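Local coordinates for glutamine aminotransferase class-II domain protein (Ruegeria pomeroyi, PDB 3MDN) that probably acts as a class-II glutamine amidotransferase of the YafJ type, releasing ammonia from glutamine with an Ntn-hydrolase-fold domain, at residues D[117-130]-D[170-182]. Numbering follows the deposited sequence.
Sequences VGGFEAFRKQADMA and ARLEGLSRAHGTT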
loop_
_atom_site.group_PDB
_atom_site.type_symbol
_atom_site.label_atom_id
_atom_site.label_comp_id
_atom_site.label_asym_id
_atom_site.label_seq_id
_atom_site.Cartn_x
_atom_site.Cartn_y
_atom_site.Cartn_z
ATOM N N VAL D 117 -7.296 26.066 -6.691
ATOM C CA VAL D 117 -7.893 27.270 -6.157
ATOM C C VAL D 117 -6.764 27.928 -5.376
ATOM O O VAL D 117 -6.227 27.332 -4.433
ATOM C CB VAL D 117 -9.085 26.876 -5.271
ATOM C CG1 VAL D 117 -9.762 28.100 -4.652
ATOM C CG2 VAL D 117 -10.085 26.050 -6.129
ATOM N N GLY D 118 -6.366 29.130 -5.794
ATOM C CA GLY D 118 -5.194 29.778 -5.211
ATOM C C GLY D 118 -5.322 30.095 -3.721
ATOM O O GLY D 118 -6.291 30.719 -3.312
ATOM N N GLY D 119 -4.343 29.654 -2.931
ATOM C CA GLY D 119 -4.251 29.956 -1.505
ATOM C C GLY D 119 -5.235 29.150 -0.675
ATOM O O GLY D 119 -5.473 29.461 0.488
ATOM N N PHE D 120 -5.798 28.106 -1.279
ATOM C CA PHE D 120 -6.890 27.344 -0.676
ATOM C C PHE D 120 -6.647 27.025 0.800
ATOM O O PHE D 120 -7.530 27.221 1.648
ATOM C CB PHE D 120 -7.115 26.070 -1.478
ATOM C CG PHE D 120 -8.234 25.206 -0.956
ATOM C CD1 PHE D 120 -9.563 25.563 -1.169
ATOM C CD2 PHE D 120 -7.952 24.010 -0.299
ATOM C CE1 PHE D 120 -10.576 24.758 -0.727
ATOM C CE2 PHE D 120 -8.981 23.188 0.147
ATOM C CZ PHE D 120 -10.288 23.571 -0.046
ATOM N N GLU D 121 -5.446 26.555 1.127
ATOM C CA GLU D 121 -5.192 26.148 2.517
ATOM C C GLU D 121 -5.435 27.270 3.517
ATOM O O GLU D 121 -5.798 27.007 4.648
ATOM C CB GLU D 121 -3.814 25.521 2.700
ATOM C CG GLU D 121 -3.830 24.028 2.440
ATOM C CD GLU D 121 -4.555 23.223 3.543
ATOM O OE1 GLU D 121 -4.185 23.341 4.742
ATOM O OE2 GLU D 121 -5.496 22.462 3.199
ATOM N N ALA D 122 -5.302 28.519 3.080
ATOM C CA ALA D 122 -5.545 29.641 3.983
ATOM C C ALA D 122 -7.045 29.854 4.283
ATOM O O ALA D 122 -7.388 30.601 5.200
ATOM C CB ALA D 122 -4.906 30.916 3.461
ATOM N N PHE D 123 -7.933 29.196 3.543
ATOM C CA PHE D 123 -9.364 29.351 3.836
ATOM C C PHE D 123 -10.154 28.049 3.797
ATOM O O PHE D 123 -11.360 28.056 3.543
ATOM C CB PHE D 123 -10.013 30.425 2.934
ATOM C CG PHE D 123 -9.912 30.145 1.440
ATOM C CD1 PHE D 123 -8.866 30.662 0.686
ATOM C CD2 PHE D 123 -10.894 29.405 0.789
ATOM C CE1 PHE D 123 -8.790 30.423 -0.681
ATOM C CE2 PHE D 123 -10.836 29.176 -0.550
ATOM C CZ PHE D 123 -9.780 29.683 -1.302
ATOM N N ARG D 124 -9.475 26.926 4.037
ATOM C CA ARG D 124 -10.136 25.640 3.853
ATOM C C ARG D 124 -11.409 25.560 4.683
ATOM O O ARG D 124 -12.419 25.039 4.215
ATOM C CB ARG D 124 -9.233 24.442 4.164
ATOM C CG ARG D 124 -10.018 23.120 4.118
ATOM C CD ARG D 124 -9.168 21.940 3.713
ATOM N NE ARG D 124 -8.259 21.586 4.775
ATOM C CZ ARG D 124 -8.543 20.733 5.753
ATOM N NH1 ARG D 124 -7.634 20.512 6.667
ATOM N NH2 ARG D 124 -9.723 20.118 5.817
ATOM N N LYS D 125 -11.360 26.088 5.901
ATOM C CA LYS D 125 -12.507 26.029 6.806
ATOM C C LYS D 125 -13.770 26.631 6.180
ATOM O O LYS D 125 -14.817 25.975 6.163
ATOM C CB LYS D 125 -12.187 26.701 8.141
ATOM C CG LYS D 125 -13.300 26.597 9.160
ATOM C CD LYS D 125 -12.809 26.983 10.548
ATOM C CE LYS D 125 -13.898 26.818 11.575
ATOM N NZ LYS D 125 -13.477 27.436 12.827
ATOM N N GLN D 126 -13.659 27.850 5.650
ATOM C CA GLN D 126 -14.777 28.521 4.999
ATOM C C GLN D 126 -15.251 27.775 3.753
ATOM O O GLN D 126 -16.459 27.713 3.481
ATOM C CB GLN D 126 -14.407 29.959 4.618
ATOM C CG GLN D 126 -14.069 30.867 5.806
ATOM C CD GLN D 126 -12.565 31.024 5.990
ATOM O OE1 GLN D 126 -12.046 32.143 5.976
ATOM N NE2 GLN D 126 -11.854 29.906 6.145
ATOM N N ALA D 127 -14.314 27.194 2.996
ATOM C CA ALA D 127 -14.729 26.388 1.864
ATOM C C ALA D 127 -15.526 25.179 2.338
ATOM O O ALA D 127 -16.540 24.830 1.728
ATOM C CB ALA D 127 -13.545 25.967 1.014
ATOM N N ASP D 128 -15.064 24.545 3.412
ATOM C CA ASP D 128 -15.769 23.398 3.986
ATOM C C ASP D 128 -17.173 23.797 4.470
ATOM O O ASP D 128 -18.132 23.064 4.250
ATOM C CB ASP D 128 -14.977 22.791 5.162
ATOM C CG ASP D 128 -13.847 21.874 4.707
ATOM O OD1 ASP D 128 -13.774 21.580 3.505
ATOM O OD2 ASP D 128 -13.016 21.457 5.555
HETATM N N MSE D 129 -17.251 24.951 5.147
HETATM C CA MSE D 129 -18.479 25.471 5.751
HETATM C C MSE D 129 -19.557 25.711 4.697
HETATM O O MSE D 129 -20.749 25.614 4.984
HETATM C CB MSE D 129 -18.161 26.778 6.475
HETATM C CG MSE D 129 -19.244 27.337 7.441
HETATM SE SE MSE D 129 -18.982 29.298 7.676
HETATM C CE MSE D 129 -19.148 29.859 5.783
ATOM N N ALA D 130 -19.123 26.012 3.476
ATOM C CA ALA D 130 -20.027 26.243 2.347
ATOM C C ALA D 130 -20.664 24.982 1.786
ATOM O O ALA D 130 -21.591 25.082 1.014
ATOM C CB ALA D 130 -19.314 26.971 1.230
ATOM N N ALA D 170 -17.787 30.176 -8.943
ATOM C CA ALA D 170 -17.933 31.572 -8.483
ATOM C C ALA D 170 -17.652 31.690 -6.988
ATOM O O ALA D 170 -16.890 32.555 -6.537
ATOM C CB ALA D 170 -19.353 32.121 -8.803
ATOM N N ARG D 171 -18.282 30.816 -6.217
ATOM C CA ARG D 171 -18.114 30.825 -4.768
ATOM C C ARG D 171 -16.654 30.606 -4.347
ATOM O O ARG D 171 -16.113 31.350 -3.517
ATOM C CB ARG D 171 -19.010 29.764 -4.153
ATOM C CG ARG D 171 -20.328 30.310 -3.695
ATOM C CD ARG D 171 -20.205 30.739 -2.192
ATOM N NE ARG D 171 -20.925 29.865 -1.265
ATOM C CZ ARG D 171 -21.799 28.936 -1.641
ATOM N NH1 ARG D 171 -22.054 28.754 -2.928
ATOM N NH2 ARG D 171 -22.420 28.198 -0.735
ATOM N N LEU D 172 -15.996 29.607 -4.935
ATOM C CA LEU D 172 -14.606 29.344 -4.532
ATOM C C LEU D 172 -13.645 30.420 -5.023
ATOM O O LEU D 172 -12.673 30.764 -4.339
ATOM C CB LEU D 172 -14.146 27.970 -5.007
ATOM C CG LEU D 172 -14.567 26.763 -4.173
ATOM C CD1 LEU D 172 -14.175 25.474 -4.873
ATOM C CD2 LEU D 172 -13.956 26.821 -2.798
ATOM N N GLU D 173 -13.925 30.954 -6.209
ATOM C CA GLU D 173 -13.096 32.021 -6.722
ATOM C C GLU D 173 -13.220 33.269 -5.863
ATOM O O GLU D 173 -12.218 33.961 -5.614
ATOM C CB GLU D 173 -13.419 32.320 -8.205
ATOM C CG GLU D 173 -12.494 33.332 -8.824
ATOM C CD GLU D 173 -12.830 33.690 -10.268
ATOM O OE1 GLU D 173 -13.059 32.797 -11.114
ATOM O OE2 GLU D 173 -12.818 34.904 -10.572
ATOM N N GLY D 174 -14.439 33.560 -5.404
ATOM C CA GLY D 174 -14.655 34.674 -4.468
ATOM C C GLY D 174 -13.900 34.502 -3.152
ATOM O O GLY D 174 -13.298 35.456 -2.626
ATOM N N LEU D 175 -13.905 33.280 -2.604
ATOM C CA LEU D 175 -13.173 33.065 -1.362
ATOM C C LEU D 175 -11.673 33.229 -1.616
ATOM O O LEU D 175 -10.942 33.733 -0.757
ATOM C CB LEU D 175 -13.466 31.685 -0.786
ATOM C CG LEU D 175 -14.819 31.526 -0.082
ATOM C CD1 LEU D 175 -15.231 30.018 -0.014
ATOM C CD2 LEU D 175 -14.764 32.171 1.286
ATOM N N SER D 176 -11.217 32.809 -2.804
ATOM C CA SER D 176 -9.807 32.978 -3.143
ATOM C C SER D 176 -9.459 34.466 -3.254
ATOM O O SER D 176 -8.488 34.922 -2.666
ATOM C CB SER D 176 -9.438 32.215 -4.421
ATOM O OG SER D 176 -8.093 32.475 -4.755
ATOM N N ARG D 177 -10.262 35.224 -3.992
ATOM C CA ARG D 177 -10.055 36.674 -4.062
ATOM C C ARG D 177 -10.039 37.317 -2.687
ATOM O O ARG D 177 -9.262 38.232 -2.453
ATOM C CB ARG D 177 -11.108 37.370 -4.923
ATOM C CG ARG D 177 -10.954 37.079 -6.392
ATOM C CD ARG D 177 -10.992 38.332 -7.257
ATOM N NE ARG D 177 -10.740 37.918 -8.638
ATOM C CZ ARG D 177 -11.624 37.213 -9.325
ATOM N NH1 ARG D 177 -12.789 36.907 -8.748
ATOM N NH2 ARG D 177 -11.355 36.822 -10.563
ATOM N N ALA D 178 -10.878 36.820 -1.777
ATOM C CA ALA D 178 -10.956 37.359 -0.400
ATOM C C ALA D 178 -9.791 36.957 0.506
ATOM O O ALA D 178 -9.269 37.783 1.262
ATOM C CB ALA D 178 -12.263 36.934 0.268
ATOM N N HIS D 179 -9.413 35.677 0.467
ATOM C CA HIS D 179 -8.489 35.140 1.474
ATOM C C HIS D 179 -7.229 34.490 0.906
ATOM O O HIS D 179 -6.324 34.131 1.658
ATOM C CB HIS D 179 -9.206 34.111 2.374
ATOM C CG HIS D 179 -10.571 34.531 2.835
ATOM N ND1 HIS D 179 -10.769 35.549 3.744
ATOM C CD2 HIS D 179 -11.806 34.055 2.528
ATOM C CE1 HIS D 179 -12.064 35.676 3.983
ATOM N NE2 HIS D 179 -12.715 34.783 3.258
ATOM N N GLY D 180 -7.177 34.320 -0.409
ATOM C CA GLY D 180 -6.193 33.447 -1.038
ATOM C C GLY D 180 -5.164 34.217 -1.847
ATOM O O GLY D 180 -4.747 35.300 -1.462
ATOM N N THR D 181 -4.736 33.644 -2.963
ATOM C CA THR D 181 -3.762 34.308 -3.810
ATOM C C THR D 181 -4.064 33.970 -5.248
ATOM O O THR D 181 -5.016 33.243 -5.534
ATOM C CB THR D 181 -2.302 33.852 -3.528
ATOM O OG1 THR D 181 -2.185 32.456 -3.816
ATOM C CG2 THR D 181 -1.920 34.072 -2.113
ATOM N N THR D 182 -3.228 34.512 -6.122
ATOM C CA THR D 182 -3.206 34.241 -7.552
ATOM C C THR D 182 -2.548 32.902 -7.790
ATOM O O THR D 182 -1.638 32.533 -7.040
ATOM C CB THR D 182 -2.316 35.292 -8.240
ATOM O OG1 THR D 182 -3.028 36.517 -8.280
ATOM C CG2 THR D 182 -1.978 34.886 -9.658
#
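Gly119 and Gly180 bring the two backbones within 4.0 Å, CA to CA, and from there helices 124-129 and 170-179 run nearly antiparallel, their axes 156° apart and 10.6 Å at closest approach. Phe123, at the N-cap position of its helix, fills the join. Its chi1 of 59° seats CG between backbone N and carbonyl carbon, sending the ring across to helix 170-179, where CE2 lies 3.6 Å from Leu175 CB and CE1 3.7 Å from Ser176 CA. Phe120 O and Leu175 O sit over opposite faces of this ring, both offset toward its rim. Replacing Phe123 by an alanine would probably open a gap between Leu175, Ser176 and His179 and cost the two helices their aromatic filler. Farther along, Ala127 CB meets Leu172 CD2 at 3.9 Å, an apolar patch that Leu151 of helix 144-154 extends. Gln126 comes over the His179 ring, its OE1 3.8 Å above the centre, with the amide plane tilted 46° from the ring. At the glycines, Gly118 O accepts a 2.9 Å hydrogen bond from Ser176 OG and a weak one from Thr181 N; Ser176 OG also bonds His184 ND1. One carbonyl thus accepts both hydrogen bonds found between the two segments, joining the 117-120 type II turn to the last turn of helix 170-179 and to Thr181 just past it, while Phe123, Ala127, Leu172 and Leu175 meet by apolar van der Waals packing.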